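Local coordinates for protein listeriolysin O (Listeria monocytogenes, PDB 4CDB) that binds cholesterol-containing host membranes, oligomerises on them and, after a major conformational change, inserts to form a cytolytic pore, at residues A279-A284 / G323-L328; A307-G312 / R329-K334. All blocks are in the same frame, centred on the assembly; numbering follows the deposited sequence.

Interaction 1: residues A279-A284 / G323-L328; sequences AAFDAA and GNLGDL. With NA (sodium ion), chain Q.
Phe281 and Ala284, on one side of helix 277-286, close over the branched end of Leu325, and the contact illustrates how, in the soluble form of a cholesterol-dependent cytolysin, a helix destined for the membrane packs against the central sheet. Residues 274-283 form a transmembrane beta strand in the pore; here most of them, from 277 on, are helical, the helix runs on through Ala284, and it rests on the turn where strand 319-324 passes into the short 3-10 segment 325-326. The tight part is purely apolar. Leu325 drives its fork between the two helix residues: CD1 lies 3.5 Å from Phe281 CD1 and meets the ring obliquely, while CD2 sits 3.7 Å from Ala284 CB. The side chains of Phe281 and Leu325 cross at about a right angle, and Leu325 CD1 is the methyl that meets the ring, by its CD1 and CE1 atoms; the same methyl also comes within 3.8 Å of Ala284 CB. With CG of Phe281 set beside its backbone N (chi1 -79°), the ring comes to lie beside Leu325, although the bond from CA to CB does not aim there. Leu268 of strand 262-270 and Ile300 of helix 294-301 help to enclose this patch. Matters are looser toward the last helical turn, where Leu328 comes no nearer than 4.1 Å, from its CB to Ala284 O. On the partly exposed side of the helix, Asp282 OD1 binds a sodium ion at 2.8 Å; Glu209 is a second ligand. Water links the segments, donating to Ala284 O at 2.8 Å and also to the backbone carbonyl oxygen of Leu325.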
loop_
_atom_site.group_PDB
_atom_site.type_symbol
_atom_site.label_atom_id
_atom_site.label_comp_id
_atom_site.label_asym_id
_atom_site.label_seq_id
_atom_site.Cartn_x
_atom_site.Cartn_y
_atom_site.Cartn_z
ATOM N N ALA A 279 1.922 7.806 9.112
ATOM C CA ALA A 279 0.927 8.445 9.969
ATOM C C ALA A 279 0.382 9.715 9.325
ATOM O O ALA A 279 -0.808 10.014 9.427
ATOM C CB ALA A 279 1.523 8.756 11.331
ATOM N N ALA A 280 1.262 10.458 8.661
ATOM C CA ALA A 280 0.861 11.655 7.936
ATOM C C ALA A 280 -0.084 11.296 6.795
ATOM O O ALA A 280 -1.112 11.948 6.602
ATOM C CB ALA A 280 2.081 12.381 7.405
ATOM N N PHE A 281 0.277 10.260 6.043
ATOM C CA PHE A 281 -0.554 9.765 4.950
ATOM C C PHE A 281 -1.912 9.299 5.467
ATOM O O PHE A 281 -2.944 9.572 4.854
ATOM C CB PHE A 281 0.143 8.615 4.217
ATOM C CG PHE A 281 1.206 9.060 3.245
ATOM C CD1 PHE A 281 1.402 10.402 2.966
ATOM C CD2 PHE A 281 2.002 8.125 2.600
ATOM C CE1 PHE A 281 2.376 10.806 2.067
ATOM C CE2 PHE A 281 2.977 8.521 1.701
ATOM C CZ PHE A 281 3.164 9.864 1.433
ATOM N N ASP A 282 -1.903 8.597 6.597
ATOM C CA ASP A 282 -3.130 8.081 7.198
ATOM C C ASP A 282 -4.111 9.199 7.554
ATOM O O ASP A 282 -5.324 9.043 7.407
ATOM C CB ASP A 282 -2.816 7.248 8.446
ATOM C CG ASP A 282 -2.018 5.997 8.129
ATOM O OD1 ASP A 282 -2.144 5.475 7.001
ATOM O OD2 ASP A 282 -1.264 5.533 9.012
ATOM N N ALA A 283 -3.576 10.324 8.019
ATOM C CA ALA A 283 -4.397 11.454 8.442
ATOM C C ALA A 283 -5.008 12.191 7.254
ATOM O O ALA A 283 -6.164 12.611 7.300
ATOM C CB ALA A 283 -3.578 12.412 9.299
ATOM N N ALA A 284 -4.229 12.339 6.188
ATOM C CA ALA A 284 -4.690 13.046 4.996
ATOM C C ALA A 284 -5.781 12.275 4.258
ATOM O O ALA A 284 -6.491 12.831 3.419
ATOM C CB ALA A 284 -3.523 13.328 4.067
ATOM N N GLY A 323 -2.337 15.846 -7.995
ATOM C CA GLY A 323 -2.528 16.968 -7.094
ATOM C C GLY A 323 -1.748 16.867 -5.798
ATOM O O GLY A 323 -0.887 15.999 -5.643
ATOM N N ASN A 324 -2.052 17.764 -4.864
ATOM C CA ASN A 324 -1.384 17.796 -3.567
ATOM C C ASN A 324 -2.198 17.068 -2.500
ATOM O O ASN A 324 -3.428 17.062 -2.551
ATOM C CB ASN A 324 -1.128 19.242 -3.142
ATOM C CG ASN A 324 -0.544 20.083 -4.262
ATOM O OD1 ASN A 324 0.235 19.594 -5.080
ATOM N ND2 ASN A 324 -0.927 21.354 -4.309
ATOM N N LEU A 325 -1.507 16.467 -1.533
ATOM C CA LEU A 325 -2.145 15.616 -0.527
ATOM C C LEU A 325 -3.269 16.306 0.246
ATOM O O LEU A 325 -4.227 15.658 0.669
ATOM C CB LEU A 325 -1.107 15.073 0.457
ATOM C CG LEU A 325 -1.041 13.554 0.634
ATOM C CD1 LEU A 325 -0.369 13.211 1.951
ATOM C CD2 LEU A 325 -2.421 12.920 0.555
ATOM N N GLY A 326 -3.151 17.617 0.432
ATOM C CA GLY A 326 -4.167 18.370 1.143
ATOM C C GLY A 326 -5.477 18.445 0.382
ATOM O O GLY A 326 -6.529 18.718 0.963
ATOM N N ASP A 327 -5.414 18.193 -0.922
ATOM C CA ASP A 327 -6.583 18.319 -1.785
ATOM C C ASP A 327 -7.334 17.000 -1.965
ATOM O O ASP A 327 -8.220 16.896 -2.813
ATOM C CB ASP A 327 -6.178 18.886 -3.147
ATOM C CG ASP A 327 -5.297 20.114 -3.026
ATOM O OD1 ASP A 327 -5.411 20.831 -2.008
ATOM O OD2 ASP A 327 -4.488 20.361 -3.945
ATOM N N LEU A 328 -6.981 15.995 -1.170
ATOM C CA LEU A 328 -7.736 14.747 -1.165
ATOM C C LEU A 328 -9.028 14.932 -0.381
ATOM O O LEU A 328 -9.467 16.062 -0.161
ATOM C CB LEU A 328 -6.917 13.593 -0.583
ATOM C CG LEU A 328 -6.123 12.759 -1.589
ATOM C CD1 LEU A 328 -5.633 11.472 -0.946
ATOM C CD2 LEU A 328 -6.989 12.447 -2.794
HETATM NA NA NA Q . -2.273 5.773 4.215
HETATM O O HOH W 1 -6.276 15.311 2.105
#

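Interaction 2: residues A307-G312 / R329-K334; sequences AVIYGG and RDILKK. With NA (sodium ion), chain T.
Gly312 and Lys334 mark the nearest approach of the two backbones, their CA atoms 8.4 Å apart, so the end of strand 303-310 and the loop after strand 319-324 meet through side chains across a gap too wide for backbone pairing. Strand 319-324 itself pairs with strand 303-310, and the loop turns back over one face of that hairpin. The apolar half of the contact is a meeting of two isoleucines: Ile309 CD1 touches Ile331 CG2 at 3.9 Å, the two side chains crossing at a slant. Ile309 holds its CG1-CD1 arm extended (chi2 176°), which carries the terminal methyl outward to the loop, and Ile331 answers with its shorter branch. Ile321 of strand 319-324 touches both and completes the patch. Beyond it, toward the surface, Lys334 folds back on itself through bends at chi3 (63°) and chi4 (67°), bringing NZ to 3.7 Å from Gly312 O, a loose polar approach. The next residue along the strand, Tyr310, turns to the other face of the sheet, where it packs on Val190 of helix 187-194. Its OH binds a sodium ion at 2.5 Å, the metal lying in the ring plane at the edge, with a water as a further ligand. Chemically, then, the loop is fastened lightly: one methyl-to-methyl contact is backed by a long lysine approach, and because Lys334 NZ also lies close to Arg262, any electrostatic gain at the carbonyl oxygen of Gly312 is probably offset in part by like charge.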
loop_
_atom_site.group_PDB
_atom_site.type_symbol
_atom_site.label_atom_id
_atom_site.label_comp_id
_atom_site.label_asym_id
_atom_site.label_seq_id
_atom_site.Cartn_x
_atom_site.Cartn_y
_atom_site.Cartn_z
ATOM N N ALA A 307 -4.234 9.617 -8.624
ATOM C CA ALA A 307 -5.407 8.768 -8.462
ATOM C C ALA A 307 -5.886 8.177 -9.780
ATOM O O ALA A 307 -6.031 8.888 -10.774
ATOM C CB ALA A 307 -6.532 9.548 -7.797
ATOM N N VAL A 308 -6.127 6.869 -9.774
ATOM C CA VAL A 308 -6.753 6.184 -10.898
ATOM C C VAL A 308 -8.118 5.669 -10.451
ATOM O O VAL A 308 -8.214 4.903 -9.490
ATOM C CB VAL A 308 -5.895 5.006 -11.386
ATOM C CG1 VAL A 308 -6.557 4.317 -12.569
ATOM C CG2 VAL A 308 -4.506 5.491 -11.761
ATOM N N ILE A 309 -9.171 6.093 -11.142
ATOM C CA ILE A 309 -10.535 5.795 -10.716
ATOM C C ILE A 309 -11.295 4.957 -11.745
ATOM O O ILE A 309 -11.395 5.338 -12.912
ATOM C CB ILE A 309 -11.323 7.099 -10.453
ATOM C CG1 ILE A 309 -10.501 8.055 -9.587
ATOM C CG2 ILE A 309 -12.667 6.799 -9.807
ATOM C CD1 ILE A 309 -11.168 9.397 -9.356
ATOM N N TYR A 310 -11.829 3.818 -11.304
ATOM C CA TYR A 310 -12.653 2.967 -12.161
ATOM C C TYR A 310 -14.086 2.897 -11.635
ATOM O O TYR A 310 -14.304 2.856 -10.423
ATOM C CB TYR A 310 -12.082 1.548 -12.240
ATOM C CG TYR A 310 -10.632 1.469 -12.656
ATOM C CD1 TYR A 310 -10.207 1.991 -13.871
ATOM C CD2 TYR A 310 -9.692 0.849 -11.845
ATOM C CE1 TYR A 310 -8.882 1.911 -14.259
ATOM C CE2 TYR A 310 -8.365 0.764 -12.223
ATOM C CZ TYR A 310 -7.966 1.295 -13.430
ATOM O OH TYR A 310 -6.647 1.212 -13.809
ATOM N N GLY A 311 -15.056 2.871 -12.546
ATOM C CA GLY A 311 -16.456 2.741 -12.176
ATOM C C GLY A 311 -17.009 3.926 -11.405
ATOM O O GLY A 311 -17.993 3.796 -10.671
ATOM N N GLY A 312 -16.378 5.083 -11.572
ATOM C CA GLY A 312 -16.812 6.288 -10.890
ATOM C C GLY A 312 -17.717 7.149 -11.750
ATOM O O GLY A 312 -18.234 8.169 -11.297
ATOM N N ARG A 329 -9.640 13.820 0.024
ATOM C CA ARG A 329 -10.918 13.836 0.741
ATOM C C ARG A 329 -12.063 14.429 -0.085
ATOM O O ARG A 329 -13.186 14.559 0.400
ATOM C CB ARG A 329 -10.788 14.557 2.087
ATOM C CG ARG A 329 -10.022 13.776 3.139
ATOM C CD ARG A 329 -10.973 13.087 4.096
ATOM N NE ARG A 329 -11.776 12.059 3.443
ATOM C CZ ARG A 329 -12.904 11.567 3.945
ATOM N NH1 ARG A 329 -13.369 12.017 5.103
ATOM N NH2 ARG A 329 -13.571 10.631 3.285
ATOM N N ASP A 330 -11.767 14.787 -1.329
ATOM C CA ASP A 330 -12.778 15.238 -2.273
ATOM C C ASP A 330 -13.060 14.090 -3.230
ATOM O O ASP A 330 -14.214 13.784 -3.535
ATOM C CB ASP A 330 -12.284 16.459 -3.051
ATOM C CG ASP A 330 -11.861 17.602 -2.145
ATOM O OD1 ASP A 330 -12.318 17.646 -0.983
ATOM O OD2 ASP A 330 -11.074 18.461 -2.598
ATOM N N ILE A 331 -11.987 13.460 -3.696
ATOM C CA ILE A 331 -12.079 12.275 -4.540
ATOM C C ILE A 331 -12.674 11.121 -3.741
ATOM O O ILE A 331 -13.590 10.436 -4.199
ATOM C CB ILE A 331 -10.692 11.856 -5.085
ATOM C CG1 ILE A 331 -10.231 12.802 -6.200
ATOM C CG2 ILE A 331 -10.721 10.425 -5.597
ATOM C CD1 ILE A 331 -9.577 14.083 -5.713
ATOM N N LEU A 332 -12.150 10.924 -2.536
ATOM C CA LEU A 332 -12.601 9.854 -1.652
ATOM C C LEU A 332 -14.017 10.106 -1.136
ATOM O O LEU A 332 -14.693 9.185 -0.677
ATOM C CB LEU A 332 -11.635 9.683 -0.473
ATOM C CG LEU A 332 -10.266 9.028 -0.710
ATOM C CD1 LEU A 332 -10.419 7.696 -1.425
ATOM C CD2 LEU A 332 -9.310 9.941 -1.468
ATOM N N LYS A 333 -14.458 11.357 -1.213
ATOM C CA LYS A 333 -15.794 11.739 -0.768
ATOM C C LYS A 333 -16.878 11.159 -1.676
ATOM O O LYS A 333 -17.831 10.540 -1.203
ATOM C CB LYS A 333 -15.918 13.264 -0.731
ATOM C CG LYS A 333 -17.284 13.776 -0.313
ATOM C CD LYS A 333 -17.491 15.212 -0.773
ATOM C CE LYS A 333 -16.352 16.114 -0.322
ATOM N NZ LYS A 333 -16.498 17.502 -0.845
ATOM N N LYS A 334 -16.719 11.363 -2.980
ATOM C CA LYS A 334 -17.710 10.947 -3.971
ATOM C C LYS A 334 -17.806 9.425 -4.121
ATOM O O LYS A 334 -16.801 8.719 -4.045
ATOM C CB LYS A 334 -17.393 11.593 -5.327
ATOM C CG LYS A 334 -18.338 11.215 -6.462
ATOM C CD LYS A 334 -17.948 11.903 -7.767
ATOM C CE LYS A 334 -16.568 11.471 -8.247
ATOM N NZ LYS A 334 -16.531 10.039 -8.657
HETATM NA NA NA T . -5.995 1.871 -16.153
HETATM O O HOH W 2 -3.057 1.488 -16.492
#

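Interactions 1 and 2 both lie where the chain around the outer strand 319-324 of the central sheet meets its surroundings, with centres 14 Å apart. Their segments alternate along the chain, and residues 323-328 run straight into 329-334, so a continuous connection first meets a helix and then the end of a neighbouring strand. They touch directly where Ala284 O packs against Arg329 CG at 3.7 Å. The two sodium ions, one beside Asp282 and one beside Tyr310, are separate sites 21.1 Å apart. In this family strand 319-324 caps the edge of strand 303-310 in the soluble form, and its displacement during oligomerisation would probably disturb both contacts.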